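Local coordinates for periplasmic binding protein (Veillonella parvula, PDB 4LJS) that probably captures a small ligand, perhaps a metal chelate as many of its relatives do, and delivers it to a membrane transporter for uptake, at residues I138-S141 / S142-A145. Residues are numbered along the deposited sequence; the frame is centred on the assembly and turned at random.
Sequences IAES and SLGA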
loop_
_atom_site.group_PDB
_atom_site.type_symbol
_atom_site.label_atom_id
_atom_site.label_comp_id
_atom_site.label_asym_id
_atom_site.label_seq_id
_atom_site.Cartn_x
_atom_site.Cartn_y
_atom_site.Cartn_z
ATOM N N ILE A 138 -7.655 1.263 -11.891
ATOM C CA ILE A 138 -7.434 2.291 -10.881
ATOM C C ILE A 138 -7.603 1.718 -9.467
ATOM O O ILE A 138 -8.587 1.032 -9.186
ATOM C CB ILE A 138 -8.417 3.462 -11.115
ATOM C CG1 ILE A 138 -8.076 4.156 -12.437
ATOM C CG2 ILE A 138 -8.392 4.454 -9.954
ATOM C CD1 ILE A 138 -9.120 5.151 -12.907
ATOM N N ALA A 139 -6.639 1.981 -8.585
ATOM C CA ALA A 139 -6.743 1.531 -7.192
ATOM C C ALA A 139 -7.930 2.187 -6.490
ATOM O O ALA A 139 -7.991 3.413 -6.374
ATOM C CB ALA A 139 -5.471 1.838 -6.438
ATOM N N GLU A 140 -8.867 1.376 -6.012
ATOM C CA GLU A 140 -10.021 1.911 -5.296
ATOM C C GLU A 140 -9.629 2.709 -4.042
ATOM O O GLU A 140 -10.291 3.680 -3.687
ATOM C CB GLU A 140 -11.005 0.796 -4.926
ATOM C CG GLU A 140 -12.275 1.321 -4.292
ATOM C CD GLU A 140 -13.164 0.219 -3.748
ATOM O OE1 GLU A 140 -12.758 -0.965 -3.805
ATOM O OE2 GLU A 140 -14.269 0.547 -3.260
ATOM N N SER A 141 -8.547 2.316 -3.381
ATOM C CA SER A 141 -8.131 3.017 -2.165
ATOM C C SER A 141 -7.479 4.374 -2.436
ATOM O O SER A 141 -7.109 5.088 -1.497
ATOM C CB SER A 141 -7.188 2.150 -1.341
ATOM O OG SER A 141 -5.958 1.972 -2.015
ATOM N N SER A 142 -7.337 4.734 -3.712
ATOM C CA SER A 142 -6.815 6.048 -4.074
ATOM C C SER A 142 -7.913 7.081 -4.397
ATOM O O SER A 142 -7.608 8.205 -4.799
ATOM C CB SER A 142 -5.865 5.926 -5.265
ATOM O OG SER A 142 -6.584 5.669 -6.459
ATOM N N LEU A 143 -9.179 6.710 -4.216
ATOM C CA LEU A 143 -10.290 7.555 -4.675
ATOM C C LEU A 143 -10.576 8.762 -3.782
ATOM O O LEU A 143 -11.321 9.663 -4.170
ATOM C CB LEU A 143 -11.575 6.733 -4.852
ATOM C CG LEU A 143 -11.544 5.635 -5.918
ATOM C CD1 LEU A 143 -12.833 4.821 -5.873
ATOM C CD2 LEU A 143 -11.321 6.227 -7.296
ATOM N N GLY A 144 -10.003 8.777 -2.584
ATOM C CA GLY A 144 -10.180 9.914 -1.696
ATOM C C GLY A 144 -10.419 9.526 -0.254
ATOM O O GLY A 144 -10.884 8.420 0.034
ATOM N N ALA A 145 -10.114 10.453 0.652
ATOM C CA ALA A 145 -10.190 10.199 2.089
ATOM C C ALA A 145 -11.614 10.246 2.646
ATOM O O ALA A 145 -11.857 9.782 3.762
ATOM C CB ALA A 145 -9.293 11.174 2.849
HETATM O O HOH W 1 -7.803 7.556 -1.137
#
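Ser142 folds back on Ala139 in the loop that follows strand 135-138, a compact illustration of a serine clasping the carbonyl three residues before it in a 3-10 turn. Ser142 CB already lies 3.5 Å from Ala139 O. Beyond it, Ser142 OG sits between the backbone N and the carbonyl carbon of its own residue (chi1 73°), a rotation that turns the hydroxyl to Ala139 O at 2.7 Å, where it donates in the carbonyl plane onto a lone pair. The same Ser142 OG has Ala139 CB beside it at 4.0 Å, and it is also hydrogen-bonded to Lys115 N. Ser142 N donates to Ala139 O as well, at 3.0 Å, but from 57° out of the carbonyl plane, so one oxygen is gripped from two directions by one residue. Replacing Ser142 by alanine would probably leave the lone pair of Ala139 O and the amide of Lys115 without their shared hydroxyl, though the amide bond is likely to remain.

The next turn repeats the backbone bond more loosely, Leu143 N reaching Glu140 O at 3.3 Å. Leu143 CG lies 3.2 Å from Glu140 O, and Leu143 CD1 crosses Glu140 CG at 3.9 Å. Further on, a water takes the Gly144 N hydrogen at 2.9 Å and gives one of its own to Ser141 O, bridging the chain as the turn unwinds.

A glycerol, probably from the crystallisation liquor, is hydrogen-bonded to Ser142 O, which hints at a pocket here in a two-lobed binding protein. Ala139 O takes two hydrogen bonds from Ser142, whose hydroxyl ties the turn to Lys115, while Ser141 OG is hydrogen-bonded to Ser294, in the loop beyond strand 284-288 of the mixed five-stranded sheet, and to Glu154 of helix 151-164.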